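PDB 6FKG: mycobacterial cidal antitoxin MbcA from Mycobacterium tuberculosis, which neutralises the cognate toxin MbcT, an NAD+ phosphorylase, by blocking access to the toxin's active site. Local coordinates for residues L19-T22 and Y23-G27; S80-R83 and L84-H87; H87-P90 and A91-V94. All blocks are in the same frame, centred on the assembly; numbering follows the deposited sequence.

Interaction 1: residues L19-T22 and Y23-G27; sequences LGLT and YEEVG
T22 and E25 exchange two hydrogen bonds that form a capping box at the first turn of helix 23-30. The hydroxyl oxygen T22 OG1 accepts from E25 N at 3.0 Å, with an N-H...O angle of 160°. In return E25 OE1 receives T22 N at 2.9 Å, nearly straight at 169° but from above the carboxylate plane. The chi1 of T22, 69°, sets OG1 between its own backbone N and carbonyl carbon, where it can face the helix end, while E25 stretches its chain beyond CG back over the cap residue. One turn on, V26 N bonds to T22 O at 3.0 Å and opens the regular helical pattern.

The tight side is apolar. L21 CB lies 3.8 Å from V26 CG2, the two side chains crossing at about a right angle, and both residues are buried. The other side is looser: E24, exposed and bent at chi2, brings OE1 only to 3.4 Å from T22 OG1, at most a weak hydrogen bond. Beside the other branch of the cap, a water lies 2.6 Å from G20 O and 2.8 Å from E25 OE1 and bridges them.

G20, with positive phi, is where the chain leaves helix 7-19. From this turn L21 and V26 both pack on I16 of that helix and L58 of helix 52-65, V26 also reaches V37 of helix 34-41, and L21 touches N75 of helix 71-78.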
# COMPACT_ATOMS: atom_id res chain seq x y z
N LEU C 19 27.22 -0.08 27.66
CA LEU C 19 27.53 -0.87 26.48
C LEU C 19 28.76 -0.32 25.75
O LEU C 19 29.34 -0.99 24.90
CB LEU C 19 26.32 -0.90 25.55
CG LEU C 19 26.36 -1.68 24.23
CD1 LEU C 19 26.71 -3.12 24.46
CD2 LEU C 19 24.99 -1.55 23.54
N GLY C 20 29.14 0.90 26.08
CA GLY C 20 30.35 1.50 25.51
C GLY C 20 30.21 2.04 24.10
O GLY C 20 31.20 2.20 23.39
N LEU C 21 28.97 2.32 23.69
CA LEU C 21 28.76 2.89 22.36
C LEU C 21 29.32 4.30 22.27
O LEU C 21 29.33 5.05 23.25
CB LEU C 21 27.27 2.91 22.02
CG LEU C 21 26.58 1.54 22.04
CD1 LEU C 21 25.16 1.67 21.50
CD2 LEU C 21 27.38 0.50 21.26
N THR C 22 29.81 4.65 21.09
CA THR C 22 30.21 6.03 20.83
C THR C 22 28.98 6.80 20.39
O THR C 22 28.01 6.20 19.93
CB THR C 22 31.26 6.12 19.73
OG1 THR C 22 30.66 5.77 18.48
CG2 THR C 22 32.42 5.17 20.02
N TYR C 23 29.00 8.12 20.52
CA TYR C 23 27.86 8.93 20.07
C TYR C 23 27.71 8.86 18.55
O TYR C 23 26.63 9.07 18.02
CB TYR C 23 28.01 10.38 20.55
CG TYR C 23 27.76 10.54 22.03
CD1 TYR C 23 26.75 9.81 22.66
CD2 TYR C 23 28.53 11.38 22.81
CE1 TYR C 23 26.51 9.94 24.01
CE2 TYR C 23 28.29 11.52 24.17
CZ TYR C 23 27.27 10.79 24.76
OH TYR C 23 27.01 10.90 26.11
N GLU C 24 28.80 8.57 17.83
CA GLU C 24 28.68 8.37 16.40
C GLU C 24 27.90 7.10 16.10
O GLU C 24 27.05 7.09 15.20
CB GLU C 24 30.04 8.31 15.71
CG GLU C 24 30.79 9.63 15.71
CD GLU C 24 31.29 9.97 17.09
OE1 GLU C 24 31.56 9.02 17.85
OE2 GLU C 24 31.38 11.17 17.43
N GLU C 25 28.17 6.04 16.85
CA GLU C 25 27.43 4.79 16.68
C GLU C 25 25.97 4.99 17.03
O GLU C 25 25.09 4.54 16.31
CB GLU C 25 28.01 3.66 17.54
CG GLU C 25 29.27 3.06 16.96
CD GLU C 25 30.10 2.32 18.00
OE1 GLU C 25 29.83 2.50 19.21
OE2 GLU C 25 31.00 1.55 17.61
N VAL C 26 25.72 5.65 18.15
CA VAL C 26 24.34 5.91 18.56
C VAL C 26 23.64 6.78 17.53
O VAL C 26 22.52 6.48 17.13
CB VAL C 26 24.25 6.58 19.93
CG1 VAL C 26 22.78 6.80 20.29
CG2 VAL C 26 24.92 5.70 20.99
N GLY C 27 24.31 7.85 17.11
CA GLY C 27 23.77 8.72 16.08
C GLY C 27 23.32 7.99 14.83
O GLY C 27 22.26 8.27 14.28
O HOH W 1 31.83 1.50 20.96

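Interaction 2: residues S80-R83 and L84-H87; sequences SPNR and LLEH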
# COMPACT_ATOMS: atom_id res chain seq x y z
N SER C 80 28.18 -6.97 14.68
CA SER C 80 28.60 -8.17 13.98
C SER C 80 27.43 -8.77 13.23
O SER C 80 26.38 -9.01 13.82
CB SER C 80 29.16 -9.20 14.95
OG SER C 80 30.29 -8.69 15.64
N PRO C 81 27.62 -9.02 11.92
CA PRO C 81 26.64 -9.77 11.15
C PRO C 81 26.34 -11.07 11.86
O PRO C 81 27.25 -11.82 12.22
CB PRO C 81 27.34 -10.01 9.81
CG PRO C 81 28.30 -8.85 9.69
CD PRO C 81 28.78 -8.62 11.11
N ASN C 82 25.07 -11.31 12.11
CA ASN C 82 24.65 -12.42 12.95
C ASN C 82 23.84 -13.40 12.11
O ASN C 82 22.79 -13.04 11.57
CB ASN C 82 23.83 -11.88 14.14
CG ASN C 82 23.61 -12.92 15.23
OD1 ASN C 82 23.23 -14.04 14.96
ND2 ASN C 82 23.88 -12.53 16.47
N ARG C 83 24.31 -14.64 12.00
CA ARG C 83 23.62 -15.63 11.17
C ARG C 83 22.20 -15.94 11.67
O ARG C 83 21.36 -16.41 10.89
CB ARG C 83 24.44 -16.93 11.05
CG ARG C 83 24.58 -17.75 12.33
CD ARG C 83 25.04 -19.18 11.98
NE ARG C 83 25.28 -20.00 13.16
CZ ARG C 83 24.37 -20.81 13.72
NH1 ARG C 83 23.14 -20.90 13.23
NH2 ARG C 83 24.69 -21.52 14.79
N LEU C 84 21.92 -15.68 12.94
CA LEU C 84 20.58 -15.91 13.48
C LEU C 84 19.61 -14.81 13.05
O LEU C 84 18.38 -14.96 13.18
CB LEU C 84 20.63 -16.02 15.00
CG LEU C 84 21.56 -17.13 15.50
CD1 LEU C 84 21.58 -17.21 17.03
CD2 LEU C 84 21.15 -18.46 14.89
N LEU C 85 20.15 -13.71 12.55
CA LEU C 85 19.34 -12.60 12.05
C LEU C 85 19.55 -12.42 10.55
O LEU C 85 19.60 -11.30 10.05
CB LEU C 85 19.70 -11.30 12.80
CG LEU C 85 19.58 -11.30 14.32
CD1 LEU C 85 20.14 -10.00 14.86
CD2 LEU C 85 18.13 -11.49 14.79
N GLU C 86 19.66 -13.54 9.83
CA GLU C 86 19.89 -13.52 8.39
C GLU C 86 21.12 -12.68 8.02
O GLU C 86 21.13 -11.94 7.04
CB GLU C 86 18.63 -13.01 7.66
CG GLU C 86 17.37 -13.85 7.91
CD GLU C 86 16.77 -13.64 9.30
OE1 GLU C 86 16.63 -12.47 9.72
OE2 GLU C 86 16.46 -14.64 9.98
N HIS C 87 22.16 -12.82 8.84
CA HIS C 87 23.46 -12.19 8.59
C HIS C 87 23.38 -10.67 8.63
O HIS C 87 24.12 -9.99 7.94
CB HIS C 87 24.03 -12.67 7.25
CG HIS C 87 24.09 -14.16 7.11
ND1 HIS C 87 25.00 -14.93 7.80
CD2 HIS C 87 23.33 -15.02 6.40
CE1 HIS C 87 24.82 -16.20 7.50
NE2 HIS C 87 23.81 -16.28 6.65
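N82 holds the turn through both of its oxygens. Its side-chain OD1 accepts from L84 N at 2.9 Å, in the carbonyl plane and on a lone pair; chi1 of -167° carries CG anti to the backbone N of N82 and lets the amide oxygen reach forward to the N-H of L84. Its backbone oxygen takes two donors: L85 N at 2.9 Å, 54° out of the carbonyl plane, and H87 N, a weak bond bent to 129°.

Packing surrounds this polar centre. L84 CB rests 3.3 Å from N82 OD1. R83 and L84 run side by side, pointing the same way, with L84 CD2 3.6 Å from R83 NH1, whose charge is paired with the C-terminal carboxylate of V115. At the root of the R83 side chain, CE1 of the H87 ring comes within 3.6 Å of R83 CB, and both residues pack on D123 of the MbcT chain. L84 and L85 lean on L105 of helix 99-110.

Asparagine OD1 accepting the N-H two residues ahead is the signature of an Asx turn. Here it starts a compact loop, with positive phi at E86 and H87, that lies in the C-terminal toxin-binding domain and touches the toxin.

Interaction 3: residues H87-P90 and A91-V94; sequences HRKP and ADLV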
# COMPACT_ATOMS: atom_id res chain seq x y z
N HIS C 87 22.16 -12.82 8.84
CA HIS C 87 23.46 -12.19 8.59
C HIS C 87 23.38 -10.67 8.63
O HIS C 87 24.12 -9.99 7.94
CB HIS C 87 24.03 -12.67 7.25
CG HIS C 87 24.09 -14.16 7.11
ND1 HIS C 87 25.00 -14.93 7.80
CD2 HIS C 87 23.33 -15.02 6.40
CE1 HIS C 87 24.82 -16.20 7.50
NE2 HIS C 87 23.81 -16.28 6.65
N ARG C 88 22.46 -10.15 9.44
CA ARG C 88 22.36 -8.71 9.66
C ARG C 88 22.93 -8.35 11.03
O ARG C 88 23.04 -9.19 11.91
CB ARG C 88 20.90 -8.25 9.54
CG ARG C 88 20.33 -8.37 8.13
CD ARG C 88 18.84 -8.02 8.10
NE ARG C 88 18.07 -8.98 8.88
CZ ARG C 88 16.87 -8.73 9.40
NH1 ARG C 88 16.30 -7.54 9.23
NH2 ARG C 88 16.24 -9.68 10.09
N LYS C 89 23.33 -7.09 11.20
CA LYS C 89 23.84 -6.60 12.48
C LYS C 89 22.68 -6.20 13.39
O LYS C 89 21.77 -5.49 12.93
CB LYS C 89 24.75 -5.39 12.27
CG LYS C 89 25.99 -5.63 11.41
CD LYS C 89 26.65 -4.31 11.06
CE LYS C 89 27.72 -4.50 9.99
NZ LYS C 89 28.45 -3.24 9.69
N PRO C 90 22.72 -6.61 14.67
CA PRO C 90 21.67 -6.15 15.60
C PRO C 90 21.49 -4.62 15.62
O PRO C 90 20.35 -4.15 15.71
CB PRO C 90 22.18 -6.65 16.96
CG PRO C 90 23.00 -7.90 16.61
CD PRO C 90 23.62 -7.61 15.27
N ALA C 91 22.58 -3.86 15.54
CA ALA C 91 22.48 -2.40 15.52
C ALA C 91 21.66 -1.89 14.33
O ALA C 91 20.93 -0.91 14.46
CB ALA C 91 23.87 -1.77 15.52
N ASP C 92 21.79 -2.54 13.18
CA ASP C 92 21.02 -2.16 12.01
C ASP C 92 19.54 -2.54 12.18
O ASP C 92 18.66 -1.79 11.75
CB ASP C 92 21.60 -2.80 10.74
CG ASP C 92 23.00 -2.26 10.39
OD1 ASP C 92 23.40 -1.20 10.91
OD2 ASP C 92 23.69 -2.91 9.59
N LEU C 93 19.25 -3.67 12.82
CA LEU C 93 17.85 -3.98 13.12
C LEU C 93 17.25 -2.91 14.03
O LEU C 93 16.10 -2.48 13.83
CB LEU C 93 17.71 -5.36 13.77
CG LEU C 93 17.45 -6.50 12.77
CD1 LEU C 93 18.70 -6.78 11.95
CD2 LEU C 93 16.96 -7.76 13.48
N VAL C 94 18.02 -2.48 15.02
CA VAL C 94 17.50 -1.48 15.95
C VAL C 94 17.26 -0.19 15.17
O VAL C 94 16.20 0.42 15.28
CB VAL C 94 18.45 -1.23 17.14
CG1 VAL C 94 17.97 -0.05 17.96
CG2 VAL C 94 18.54 -2.49 18.02
O HOH W 2 22.91 -5.34 8.96
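R88 lays its guanidinium against L93, whose CD1 sits over one face, 3.6 Å above the plane and offset toward the rim. The same methyl is 3.6 Å from R88 CB, so it fills the inside of a bend: chi3 of -65° folds the arginine chain around it. The guanidinium is richly satisfied beyond this apolar face. NH2 pairs with E86, NH1 with E98, and NE donates to L85 O, three partners that fix its rotation.

At the N-cap residue K89, the carbonyl oxygen has two helical donors. L93 N reaches K89 O at 3.1 Å, nearly along the C=O direction, whereas D92 N at 3.0 Å is weak, its N-H...O angle only 124°. The next carbonyl, P90 O, accepts from V94 N at 2.9 Å. P90, at the first turn of helix 90-95, has no N-H to satisfy.

D92 serves K89 indirectly. A water accepts from K89 N at 2.9 Å and donates to D92 OD2 at 2.6 Å, bridging this N-H to the carboxylate. The aliphatic part of K89 runs beside D92, with CD 3.6 Å from OD2, but NZ and OD2 stay apart, and D92 OD1 has a long, weak pairing with R95.

The chemistry thus combines a water bridge at the helix start with a charged group pressed on leucine; the carboxylate near the helix start would probably be favoured by the helix dipole.

How the interactions relate
From the N terminus, interaction 1 comes first, closing the turn between helices 7-19 and 23-30. Much later, interaction 2 closes the loop after helix 71-78, and interaction 3 begins on its last residue, H87, and starts helix 90-95. The three run in series, none nested in or crossing another. Interactions 2 and 3 are joined: N82 N probably bonds R88 O at 2.9 Å, and S80 O packs 3.4 Å from P90 CD. Interaction 1 stands apart, its centre 14 Å from that of interaction 3, though A91 and V94 touch I29 of helix 23-30, the helix it begins. Interaction 2 reaches toward helix 99-110 and the toxin chain.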